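Local structure of putative streptothricin acetyltransferase (Bacillus anthracis, 3PP9) at residues N98-I103 with Y180-F185; E104-D109 with K150-C155. The protein probably transfers the acetyl group of acetyl coenzyme A, which it binds, to streptothricin or a related amine, as a GNAT-family acetyltransferase. All blocks are in the same frame, centred on the assembly; numbering follows the deposited sequence. Where two conformers were deposited one is given.

Two contacts that share one strand illustrate how one strand of a GNAT sheet serves side-chain packing at one end and cofactor binding at the other. Strand 101-108 gives its first half to contact 1 and, past a break near Glu-104, its second half to contact 2. Contact 1 reaches strand 178-184, two places along the mixed sheet, whereas contact 2 reaches helix 146-154, with acetyl coenzyme A bound against both partners. Their centres lie about 13 Å apart and they touch through Trp-181 against Tyr-152 and Leu-183 against Cys-155. Contact 2 is nested inside the loop that contact 1 closes, although the cofactor pocket also draws on residues earlier in the chain.

Contact 1: N98-I103 with Y180-F185; sequences NNYAYI and YWYLHF
Tyr-100 lays its ring across the end of strand 178-184, meeting Tyr-182, Leu-183 and His-184 in turn. With CG turned away from the carbonyl carbon (chi1 -87°), the phenol runs from the loop before strand 101-108 toward strand 178-184 and crosses both the tyrosine and the histidine at roughly a right angle. Its CE2 comes to the edge of the Tyr-182 ring, close to that ring's plane, at 4.0 Å from CD1. The same CE2 also lies near the carbonyl oxygen of Leu-183. Farther out, Tyr-100 OH approaches the imidazole edge near its plane, 3.3 Å from His-184 CD2. The His-184 ring is brought there by a first torsion of 180°, which sets CG opposite the backbone N. No hydrogen bond crosses between the segments; ring edges and van der Waals contact carry the pairing.

What precedes Tyr-100 is more firmly tied. Asn-98 closes an Asx turn, its OD1 accepting from Tyr-100 N at 3.1 Å, the donor standing well above the carbonyl plane. A second bond, from Asn-96 ND2, reaches the same oxygen, while ND2 of Asn-98 bonds Val-166 O of the second subunit. Tyr-182 OH is hydrogen-bonded to OD2 of Asp-163 of the second subunit, so the contact forms part of the dimer interface, where Tyr-100 also packs on Gly-169 and His-184 on Met-172 of that subunit.

Strand 136-142 lies between the two strands in the sheet and touches both: Ala-101 bonds its backbone, and Tyr-182 packs on its Met-138. Helix 117-131 is touched by Ala-101 and Leu-183.

Contact 2: E104-D109 with K150-C155; sequences EDITVD and KFYEKC. With ACO (acetyl coenzyme *a), chain D.
Ile-106 faces Phe-151 and Tyr-152 across the cofactor cleft of the GNAT fold, where strand 101-108 has parted from its parallel neighbour 136-142 and the pantetheine arm enters the gap. Its CB is directed toward helix 146-154 and divides the side chain between two partners. CG1, opposite the backbone N (chi1 179°), passes the pantoyl methyl CEP of the acetyl coenzyme A. Because the chain stays extended, CD1 goes on to meet the Phe-151 ring obliquely, 4.0 Å from CE2. The other branch, CG2, sits between the backbone N and carbonyl carbon, presses close to Tyr-152 OH, at 3.2 Å, and also lies near the acetyl oxygen O of the cofactor. Leu-121 and Ile-122 of helix 117-131 also pack against this isoleucine, and Ile-122 reaches Phe-151 as well.

The backbone of the same strand grips the cofactor as a further strand would. Ile-106 N donates to the acetyl oxygen O at 3.1 Å. Ile-106 O accepts from N4P at 2.8 Å. Val-108 N reaches O9P in a nearly straight bond (172°). The first of these may help polarise the thioester carbonyl.

Tyr-152 OH is buried with no hydrogen-bonding partner in the model, yet it lies 3.3 Å from the acetyl carbon C of the cofactor. The thioester sulfur S1P stands at the edge of its ring, near the plane. This placement resembles that of the tyrosine thought to act as general acid in some GNAT relatives. Next to it, Phe-151 is held between two unlike groups: CCP of the cofactor sits over the centre of one ring face, and Cys-155 SG lies over the opposite face, 3.7 Å above the ring plane and offset toward the rim.

Contact 1: N98-I103 with Y180-F185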
ATOM      1  N   ASN A  98      -5.697  -0.971  -8.184  1.00 23.18           N
ATOM      2  CA  ASN A  98      -6.087   0.262  -8.875  1.00 23.92           C
ATOM      3  C   ASN A  98      -5.875   0.173 -10.379  1.00 23.23           C
ATOM      4  O   ASN A  98      -5.878   1.187 -11.068  1.00 25.08           O
ATOM      5  CB  ASN A  98      -5.319   1.461  -8.332  1.00 23.83           C
ATOM      6  CG  ASN A  98      -3.875   1.451  -8.736  1.00 22.66           C
ATOM      7  OD1 ASN A  98      -3.320   0.400  -9.062  1.00 20.08           O
ATOM      8  ND2 ASN A  98      -3.235   2.625  -8.696  1.00 23.28           N
ATOM      9  N   ASN A  99      -5.683  -1.047 -10.874  1.00 23.24           N
ATOM     10  CA  ASN A  99      -5.485  -1.318 -12.284  1.00 23.58           C
ATOM     11  C   ASN A  99      -4.107  -1.066 -12.843  1.00 22.63           C
ATOM     12  O   ASN A  99      -3.835  -1.499 -13.942  1.00 25.15           O
ATOM     13  CB  ASN A  99      -6.574  -0.685 -13.160  1.00 25.57           C
ATOM     14  CG  ASN A  99      -7.940  -1.307 -12.922  1.00 30.29           C
ATOM     15  OD1 ASN A  99      -8.956  -0.620 -12.958  1.00 39.55           O
ATOM     16  ND2 ASN A  99      -7.963  -2.614 -12.658  1.00 32.03           N
ATOM     17  N   TYR A 100      -3.207  -0.428 -12.097  1.00 19.97           N
ATOM     18  CA  TYR A 100      -1.873  -0.209 -12.613  1.00 18.30           C
ATOM     19  C   TYR A 100      -1.017  -1.458 -12.529  1.00 16.84           C
ATOM     20  O   TYR A 100      -1.254  -2.356 -11.716  1.00 16.41           O
ATOM     21  CB  TYR A 100      -1.140   0.874 -11.779  1.00 18.77           C
ATOM     22  CG  TYR A 100      -1.343   2.313 -12.195  1.00 22.34           C
ATOM     23  CD1 TYR A 100      -2.604   2.813 -12.463  1.00 28.29           C
ATOM     24  CD2 TYR A 100      -0.267   3.195 -12.251  1.00 26.23           C
ATOM     25  CE1 TYR A 100      -2.778   4.126 -12.849  1.00 31.88           C
ATOM     26  CE2 TYR A 100      -0.451   4.532 -12.624  1.00 28.57           C
ATOM     27  CZ  TYR A 100      -1.714   4.976 -12.918  1.00 30.97           C
ATOM     28  OH  TYR A 100      -1.979   6.284 -13.290  1.00 34.78           O
ATOM     29  N   ALA A 101      -0.037  -1.527 -13.416  1.00 15.60           N
ATOM     30  CA  ALA A 101       0.971  -2.565 -13.336  1.00 14.69           C
ATOM     31  C   ALA A 101       1.800  -2.110 -12.129  1.00 15.51           C
ATOM     32  O   ALA A 101       2.011  -0.909 -11.940  1.00 16.80           O
ATOM     33  CB  ALA A 101       1.815  -2.586 -14.566  1.00 14.72           C
ATOM     34  N   TYR A 102       2.249  -3.060 -11.324  1.00 14.43           N
ATOM     35  CA  TYR A 102       3.026  -2.784 -10.116  1.00 13.36           C
ATOM     36  C   TYR A 102       4.341  -3.552 -10.195  1.00 13.26           C
ATOM     37  O   TYR A 102       4.360  -4.770 -10.384  1.00 13.44           O
ATOM     38  CB  TYR A 102       2.208  -3.250  -8.896  1.00 14.48           C
ATOM     39  CG  TYR A 102       2.801  -2.921  -7.557  1.00 14.88           C
ATOM     40  CD1 TYR A 102       3.762  -3.740  -6.981  1.00 18.68           C
ATOM     41  CD2 TYR A 102       2.371  -1.813  -6.849  1.00 19.71           C
ATOM     42  CE1 TYR A 102       4.301  -3.451  -5.739  1.00 19.21           C
ATOM     43  CE2 TYR A 102       2.934  -1.505  -5.612  1.00 21.15           C
ATOM     44  CZ  TYR A 102       3.891  -2.328  -5.074  1.00 22.68           C
ATOM     45  OH  TYR A 102       4.433  -2.031  -3.839  1.00 27.21           O
ATOM     46  N   ILE A 103       5.444  -2.827 -10.035  1.00 12.94           N
ATOM     47  CA  ILE A 103       6.758  -3.450 -10.070  1.00 12.63           C
ATOM     48  C   ILE A 103       7.108  -3.918  -8.666  1.00 13.88           C
ATOM     49  O   ILE A 103       7.377  -3.115  -7.780  1.00 14.93           O
ATOM     50  CB  ILE A 103       7.845  -2.482 -10.552  1.00 12.99           C
ATOM     51  CG1 ILE A 103       7.520  -1.909 -11.931  1.00 15.98           C
ATOM     52  CG2 ILE A 103       9.212  -3.216 -10.520  1.00 13.80           C
ATOM     53  CD1 ILE A 103       8.510  -0.824 -12.405  1.00 16.46           C
ATOM     54  N   TYR A 180       6.159   6.407  -3.168  1.00 13.40           N
ATOM     55  CA  TYR A 180       5.350   5.759  -4.224  1.00 13.24           C
ATOM     56  C   TYR A 180       5.481   6.531  -5.550  1.00 12.70           C
ATOM     57  O   TYR A 180       5.190   7.726  -5.610  1.00 13.04           O
ATOM     58  CB  TYR A 180       3.916   5.616  -3.728  1.00 14.45           C
ATOM     59  CG  TYR A 180       3.914   4.860  -2.420  1.00 16.81           C
ATOM     60  CD1 TYR A 180       3.912   3.482  -2.390  1.00 19.14           C
ATOM     61  CD2 TYR A 180       3.965   5.543  -1.217  1.00 22.14           C
ATOM     62  CE1 TYR A 180       3.934   2.796  -1.165  1.00 19.20           C
ATOM     63  CE2 TYR A 180       3.983   4.870  -0.009  1.00 24.36           C
ATOM     64  CZ  TYR A 180       3.979   3.513   0.009  1.00 21.97           C
ATOM     65  OH  TYR A 180       3.999   2.886   1.238  1.00 24.99           O
ATOM     66  N   TRP A 181       5.937   5.822  -6.585  1.00 12.29           N
ATOM     67  CA  TRP A 181       6.217   6.402  -7.900  1.00 13.19           C
ATOM     68  C   TRP A 181       5.230   5.888  -8.912  1.00 13.33           C
ATOM     69  O   TRP A 181       4.878   4.713  -8.880  1.00 14.02           O
ATOM     70  CB  TRP A 181       7.629   6.029  -8.351  1.00 13.24           C
ATOM     71  CG  TRP A 181       8.752   6.610  -7.540  1.00 13.69           C
ATOM     72  CD1 TRP A 181       9.296   6.089  -6.402  1.00 16.58           C
ATOM     73  CD2 TRP A 181       9.505   7.789  -7.846  1.00 15.98           C
ATOM     74  NE1 TRP A 181      10.337   6.885  -5.973  1.00 17.62           N
ATOM     75  CE2 TRP A 181      10.488   7.930  -6.844  1.00 17.19           C
ATOM     76  CE3 TRP A 181       9.441   8.741  -8.865  1.00 16.01           C
ATOM     77  CZ2 TRP A 181      11.384   9.001  -6.832  1.00 17.60           C
ATOM     78  CZ3 TRP A 181      10.331   9.783  -8.864  1.00 17.37           C
ATOM     79  CH2 TRP A 181      11.298   9.910  -7.843  1.00 17.84           C
ATOM     80  N   TYR A 182       4.841   6.779  -9.824  1.00 13.54           N
ATOM     81  CA  TYR A 182       3.840   6.509 -10.837  1.00 15.04           C
ATOM     82  C   TYR A 182       4.205   6.985 -12.223  1.00 16.29           C
ATOM     83  O   TYR A 182       4.741   8.069 -12.381  1.00 16.61           O
ATOM     84  CB  TYR A 182       2.548   7.270 -10.449  1.00 14.83           C
ATOM     85  CG  TYR A 182       1.964   6.775  -9.146  1.00 13.69           C
ATOM     86  CD1 TYR A 182       0.990   5.791  -9.124  1.00 16.17           C
ATOM     87  CD2 TYR A 182       2.434   7.248  -7.929  1.00 13.98           C
ATOM     88  CE1 TYR A 182       0.498   5.293  -7.915  1.00 15.44           C
ATOM     89  CE2 TYR A 182       1.942   6.748  -6.724  1.00 13.90           C
ATOM     90  CZ  TYR A 182       0.952   5.805  -6.729  1.00 17.59           C
ATOM     91  OH  TYR A 182       0.512   5.299  -5.519  1.00 18.69           O
ATOM     92  N   LEU A 183       3.872   6.174 -13.218  1.00 18.19           N
ATOM     93  CA  LEU A 183       4.067   6.540 -14.628  1.00 19.38           C
ATOM     94  C   LEU A 183       2.722   6.281 -15.279  1.00 21.31           C
ATOM     95  O   LEU A 183       2.334   5.132 -15.435  1.00 20.01           O
ATOM     96  CB  LEU A 183       5.127   5.705 -15.318  1.00 21.23           C
ATOM     97  CG  LEU A 183       5.412   6.017 -16.794  1.00 23.74           C
ATOM     98  CD1 LEU A 183       5.957   7.405 -16.942  1.00 26.69           C
ATOM     99  CD2 LEU A 183       6.413   5.028 -17.341  1.00 26.64           C
ATOM    100  N   HIS A 184       2.019   7.349 -15.649  1.00 23.12           N
ATOM    101  CA  HIS A 184       0.710   7.238 -16.299  1.00 25.42           C
ATOM    102  C   HIS A 184       0.857   7.305 -17.808  1.00 26.44           C
ATOM    103  O   HIS A 184       1.630   8.101 -18.320  1.00 27.02           O
ATOM    104  CB  HIS A 184      -0.236   8.354 -15.831  1.00 27.51           C
ATOM    105  CG  HIS A 184      -1.590   8.302 -16.470  1.00 31.91           C
ATOM    106  ND1 HIS A 184      -1.992   9.193 -17.444  1.00 38.80           N
ATOM    107  CD2 HIS A 184      -2.618   7.437 -16.305  1.00 37.11           C
ATOM    108  CE1 HIS A 184      -3.221   8.893 -17.832  1.00 40.17           C
ATOM    109  NE2 HIS A 184      -3.621   7.827 -17.160  1.00 39.01           N
ATOM    110  N   PHE A 185       0.121   6.465 -18.522  1.00 27.07           N
ATOM    111  CA  PHE A 185       0.208   6.478 -19.968  1.00 28.69           C
ATOM    112  C   PHE A 185      -0.777   7.491 -20.550  1.00 31.39           C
ATOM    113  O   PHE A 185      -1.919   7.583 -20.090  1.00 33.91           O
ATOM    114  CB  PHE A 185      -0.065   5.101 -20.549  1.00 29.18           C
ATOM    115  CG  PHE A 185       0.722   3.992 -19.899  1.00 26.30           C
ATOM    116  CD1 PHE A 185       2.077   4.130 -19.640  1.00 25.77           C
ATOM    117  CD2 PHE A 185       0.129   2.771 -19.663  1.00 25.21           C
ATOM    118  CE1 PHE A 185       2.789   3.090 -19.080  1.00 25.72           C
ATOM    119  CE2 PHE A 185       0.840   1.734 -19.127  1.00 25.09           C
ATOM    120  CZ  PHE A 185       2.158   1.889 -18.843  1.00 22.83           C
TER

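Contact 2: E104-D109 with K150-C155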
ATOM      1  N   GLU A 104       7.103  -5.229  -8.476  1.00 14.01           N
ATOM      2  CA  GLU A 104       7.439  -5.826  -7.201  1.00 14.77           C
ATOM      3  C   GLU A 104       8.939  -5.791  -6.968  1.00 15.13           C
ATOM      4  O   GLU A 104       9.381  -5.675  -5.816  1.00 16.12           O
ATOM      5  CB  GLU A 104       6.985  -7.273  -7.170  1.00 16.55           C
ATOM      6  CG  GLU A 104       5.479  -7.450  -7.172  1.00 20.22           C
ATOM      7  CD  GLU A 104       4.821  -7.120  -5.854  1.00 27.42           C
ATOM      8  OE1 GLU A 104       5.515  -6.875  -4.848  1.00 31.04           O
ATOM      9  OE2 GLU A 104       3.583  -7.117  -5.820  1.00 34.96           O
ATOM     10  N   ASP A 105       9.711  -5.911  -8.059  1.00 14.17           N
ATOM     11  CA  ASP A 105      11.168  -5.909  -7.994  1.00 14.21           C
ATOM     12  C   ASP A 105      11.749  -5.738  -9.374  1.00 14.33           C
ATOM     13  O   ASP A 105      11.240  -6.327 -10.338  1.00 13.97           O
ATOM     14  CB  ASP A 105      11.645  -7.268  -7.415  1.00 14.95           C
ATOM     15  CG  ASP A 105      13.177  -7.416  -7.271  1.00 20.08           C
ATOM     16  OD1 ASP A 105      13.968  -6.646  -7.839  1.00 22.99           O
ATOM     17  OD2 ASP A 105      13.596  -8.406  -6.573  1.00 19.10           O
ATOM     18  N   ILE A 106      12.736  -4.863  -9.479  1.00 13.57           N
ATOM     19  CA  ILE A 106      13.501  -4.724 -10.707  1.00 13.26           C
ATOM     20  C   ILE A 106      14.945  -4.802 -10.235  1.00 12.93           C
ATOM     21  O   ILE A 106      15.343  -4.102  -9.301  1.00 13.73           O
ATOM     22  CB  ILE A 106      13.207  -3.488 -11.566  1.00 13.43           C
ATOM     23  CG1 ILE A 106      14.130  -3.484 -12.807  1.00 11.67           C
ATOM     24  CG2 ILE A 106      13.394  -2.168 -10.757  1.00 12.86           C
ATOM     25  CD1 ILE A 106      13.907  -2.329 -13.775  1.00 13.38           C
ATOM     26  N   THR A 107      15.710  -5.700 -10.843  1.00 11.91           N
ATOM     27  CA  THR A 107      17.107  -5.853 -10.483  1.00 13.17           C
ATOM     28  C   THR A 107      17.977  -6.090 -11.694  1.00 12.88           C
ATOM     29  O   THR A 107      17.642  -6.884 -12.562  1.00 13.33           O
ATOM     30  CB  THR A 107      17.333  -7.057  -9.555  1.00 13.53           C
ATOM     31  OG1 THR A 107      16.715  -6.816  -8.280  1.00 17.22           O
ATOM     32  CG2 THR A 107      18.830  -7.304  -9.308  1.00 18.45           C
ATOM     33  N   VAL A 108      19.092  -5.366 -11.745  1.00 12.79           N
ATOM     34  CA  VAL A 108      20.113  -5.584 -12.752  1.00 13.08           C
ATOM     35  C   VAL A 108      21.362  -5.991 -11.936  1.00 13.55           C
ATOM     36  O   VAL A 108      21.711  -5.345 -10.924  1.00 13.48           O
ATOM     37  CB  VAL A 108      20.366  -4.348 -13.638  1.00 13.41           C
ATOM     38  CG1 VAL A 108      21.633  -4.529 -14.495  1.00 13.42           C
ATOM     39  CG2 VAL A 108      19.150  -4.086 -14.521  1.00 14.25           C
ATOM     40  N   ASP A 109      22.011  -7.083 -12.334  1.00 14.29           N
ATOM     41  CA  ASP A 109      23.214  -7.575 -11.659  1.00 16.10           C
ATOM     42  C   ASP A 109      24.161  -6.384 -11.487  1.00 16.55           C
ATOM     43  O   ASP A 109      24.391  -5.622 -12.429  1.00 15.04           O
ATOM     44  CB  ASP A 109      23.842  -8.676 -12.523  1.00 17.10           C
ATOM     45  CG  ASP A 109      24.953  -9.476 -11.829  1.00 23.17           C
ATOM     46  OD1 ASP A 109      25.016  -9.560 -10.594  1.00 24.08           O
ATOM     47  OD2 ASP A 109      25.745 -10.108 -12.572  1.00 30.35           O
ATOM     48  N   LYS A 150      16.432   8.101  -8.748  0.50 15.59           N
ATOM     49  CA  LYS A 150      16.902   8.825  -9.934  0.50 16.09           C
ATOM     50  C   LYS A 150      16.586   8.032 -11.196  0.50 15.56           C
ATOM     51  O   LYS A 150      16.206   8.606 -12.214  0.50 16.29           O
ATOM     52  CB  LYS A 150      18.392   9.122  -9.829  0.50 16.34           C
ATOM     53  CG  LYS A 150      18.740  10.138  -8.750  0.50 18.70           C
ATOM     54  CD  LYS A 150      18.162  11.506  -9.074  0.50 20.32           C
ATOM     55  CE  LYS A 150      18.543  12.534  -8.019  0.50 22.72           C
ATOM     56  NZ  LYS A 150      18.078  13.897  -8.370  0.50 22.74           N
ATOM     57  N   PHE A 151      16.733   6.714 -11.129  1.00 14.63           N
ATOM     58  CA  PHE A 151      16.424   5.850 -12.267  1.00 13.51           C
ATOM     59  C   PHE A 151      14.937   5.986 -12.652  1.00 13.64           C
ATOM     60  O   PHE A 151      14.602   6.189 -13.824  1.00 15.17           O
ATOM     61  CB  PHE A 151      16.734   4.396 -11.888  1.00 13.39           C
ATOM     62  CG  PHE A 151      16.164   3.368 -12.851  1.00 13.19           C
ATOM     63  CD1 PHE A 151      16.729   3.173 -14.093  1.00 14.05           C
ATOM     64  CD2 PHE A 151      15.090   2.578 -12.485  1.00 13.45           C
ATOM     65  CE1 PHE A 151      16.204   2.225 -14.958  1.00 14.99           C
ATOM     66  CE2 PHE A 151      14.561   1.625 -13.347  1.00 14.23           C
ATOM     67  CZ  PHE A 151      15.129   1.445 -14.584  1.00 14.94           C
ATOM     68  N   TYR A 152      14.034   5.895 -11.676  1.00 16.15           N
ATOM     69  CA  TYR A 152      12.599   6.034 -11.990  1.00 15.81           C
ATOM     70  C   TYR A 152      12.289   7.418 -12.565  1.00 15.99           C
ATOM     71  O   TYR A 152      11.477   7.548 -13.493  1.00 15.71           O
ATOM     72  CB  TYR A 152      11.709   5.695 -10.784  1.00 15.47           C
ATOM     73  CG  TYR A 152      11.867   4.269 -10.340  1.00 16.06           C
ATOM     74  CD1 TYR A 152      11.567   3.220 -11.187  1.00 23.57           C
ATOM     75  CD2 TYR A 152      12.240   3.963  -9.039  1.00 19.49           C
ATOM     76  CE1 TYR A 152      11.721   1.898 -10.778  1.00 24.21           C
ATOM     77  CE2 TYR A 152      12.376   2.655  -8.632  1.00 18.82           C
ATOM     78  CZ  TYR A 152      12.108   1.631  -9.504  1.00 22.26           C
ATOM     79  OH  TYR A 152      12.258   0.308  -9.095  1.00 24.85           O
ATOM     80  N   GLU A 153      12.928   8.443 -12.020  0.50 16.75           N
ATOM     81  CA  GLU A 153      12.727   9.814 -12.489  0.50 17.41           C
ATOM     82  C   GLU A 153      13.157   9.939 -13.964  0.50 18.32           C
ATOM     83  O   GLU A 153      12.496  10.614 -14.749  0.50 19.18           O
ATOM     84  CB  GLU A 153      13.510  10.763 -11.595  0.50 18.13           C
ATOM     85  CG  GLU A 153      13.243  12.225 -11.833  0.50 19.11           C
ATOM     86  CD  GLU A 153      14.055  13.098 -10.903  0.50 21.36           C
ATOM     87  OE1 GLU A 153      15.305  13.077 -10.969  0.50 25.62           O
ATOM     88  OE2 GLU A 153      13.440  13.855 -10.136  0.50 25.16           O
ATOM     89  N   LYS A 154      14.270   9.301 -14.329  1.00 19.13           N
ATOM     90  CA  LYS A 154      14.761   9.294 -15.707  1.00 21.16           C
ATOM     91  C   LYS A 154      13.815   8.540 -16.639  1.00 21.12           C
ATOM     92  O   LYS A 154      13.709   8.874 -17.833  1.00 22.84           O
ATOM     93  CB  LYS A 154      16.177   8.709 -15.816  1.00 22.87           C
ATOM     94  CG  LYS A 154      17.295   9.609 -15.362  1.00 28.47           C
ATOM     95  CD  LYS A 154      17.433  10.813 -16.281  1.00 32.91           C
ATOM     96  CE  LYS A 154      18.617  11.672 -15.892  1.00 37.14           C
ATOM     97  NZ  LYS A 154      18.714  12.862 -16.765  1.00 41.02           N
ATOM     98  N   CYS A 155      13.108   7.552 -16.091  1.00 19.08           N
ATOM     99  CA  CYS A 155      12.148   6.747 -16.833  1.00 19.43           C
ATOM    100  C   CYS A 155      10.759   7.401 -16.951  1.00 20.17           C
ATOM    101  O   CYS A 155       9.851   6.818 -17.548  1.00 22.52           O
ATOM    102  CB  CYS A 155      12.039   5.335 -16.233  1.00 18.99           C
ATOM    103  SG  CYS A 155      13.509   4.322 -16.448  1.00 21.05           S
TER
HETATM  104  N1A ACO D 185      22.149   7.445 -10.143  1.00 29.02           N
HETATM  105  C2A ACO D 185      21.646   8.327 -11.027  1.00 28.70           C
HETATM  106  N3A ACO D 185      21.047   7.959 -12.170  1.00 30.20           N
HETATM  107  C4A ACO D 185      20.928   6.641 -12.476  1.00 29.28           C
HETATM  108  C5A ACO D 185      21.473   5.634 -11.562  1.00 27.75           C
HETATM  109  C6A ACO D 185      22.121   6.111 -10.343  1.00 26.25           C
HETATM  110  N6A ACO D 185      22.632   5.214  -9.478  1.00 27.51           N
HETATM  111  N7A ACO D 185      21.241   4.431 -12.099  1.00 28.73           N
HETATM  112  C8A ACO D 185      20.599   4.640 -13.271  1.00 29.44           C
HETATM  113  N9A ACO D 185      20.408   5.955 -13.486  1.00 30.82           N
HETATM  114  C1B ACO D 185      19.806   6.589 -14.670  1.00 32.60           C
HETATM  115  C2B ACO D 185      20.802   6.425 -15.820  1.00 32.87           C
HETATM  116  O2B ACO D 185      21.829   7.424 -15.883  1.00 34.62           O
HETATM  117  C3B ACO D 185      19.916   6.436 -17.037  1.00 33.63           C
HETATM  118  O3B ACO D 185      19.689   7.783 -17.429  1.00 39.84           O
HETATM  119  P3B ACO D 185      19.673   8.253 -18.965  1.00 45.17           P
HETATM  120  O7A ACO D 185      18.517   7.495 -19.583  1.00 46.89           O
HETATM  121  O8A ACO D 185      21.034   7.844 -19.467  1.00 46.64           O
HETATM  122  O9A ACO D 185      19.450   9.746 -18.825  1.00 46.64           O
HETATM  123  C4B ACO D 185      18.620   5.825 -16.541  1.00 29.78           C
HETATM  124  O4B ACO D 185      18.600   5.976 -15.112  1.00 29.58           O
HETATM  125  C5B ACO D 185      18.518   4.355 -16.930  1.00 26.71           C
HETATM  126  O5B ACO D 185      19.507   3.626 -16.199  1.00 19.05           O
HETATM  127  P1A ACO D 185      19.848   2.104 -16.571  1.00 17.15           P
HETATM  128  O1A ACO D 185      21.310   1.996 -16.940  1.00 18.24           O
HETATM  129  O2A ACO D 185      18.804   1.645 -17.545  1.00 18.36           O
HETATM  130  O3A ACO D 185      19.598   1.421 -15.126  1.00 16.50           O
HETATM  131  P2A ACO D 185      20.228   0.057 -14.588  1.00 16.49           P
HETATM  132  O4A ACO D 185      21.444   0.470 -13.810  1.00 15.80           O
HETATM  133  O5A ACO D 185      20.365  -0.987 -15.662  1.00 16.83           O
HETATM  134  O6A ACO D 185      19.080  -0.492 -13.593  1.00 15.39           O
HETATM  135  CBP ACO D 185      18.290  -0.519 -11.323  1.00 13.83           C
HETATM  136  CCP ACO D 185      18.524   0.320 -12.572  1.00 16.22           C
HETATM  137  CDP ACO D 185      17.570   0.333 -10.288  1.00 16.43           C
HETATM  138  CEP ACO D 185      17.441  -1.736 -11.683  1.00 15.99           C
HETATM  139  CAP ACO D 185      19.633  -1.003 -10.760  1.00 14.88           C
HETATM  140  OAP ACO D 185      20.355   0.129 -10.205  1.00 18.77           O
HETATM  141  C9P ACO D 185      19.506  -2.019  -9.661  1.00 14.07           C
HETATM  142  O9P ACO D 185      19.297  -3.182  -9.901  1.00 13.62           O
HETATM  143  N8P ACO D 185      19.643  -1.615  -8.391  1.00 15.01           N
HETATM  144  C7P ACO D 185      19.598  -2.533  -7.250  1.00 17.19           C
HETATM  145  C6P ACO D 185      18.237  -3.129  -7.004  1.00 15.87           C
HETATM  146  C5P ACO D 185      17.247  -2.018  -6.798  1.00 17.41           C
HETATM  147  O5P ACO D 185      17.519  -1.037  -6.130  1.00 17.15           O
HETATM  148  N4P ACO D 185      16.074  -2.156  -7.375  1.00 16.28           N
HETATM  149  C3P ACO D 185      15.000  -1.186  -7.270  1.00 17.01           C
HETATM  150  C2P ACO D 185      14.318  -1.434  -5.926  1.00 19.97           C
HETATM  151  S1P ACO D 185      12.679  -0.738  -5.872  1.00 20.00           S
HETATM  152  C   ACO D 185      11.771  -1.873  -6.733  1.00 20.28           C
HETATM  153  O   ACO D 185      12.305  -2.845  -7.222  1.00 19.33           O
HETATM  154  CH3 ACO D 185      10.307  -1.648  -6.894  1.00 19.76           C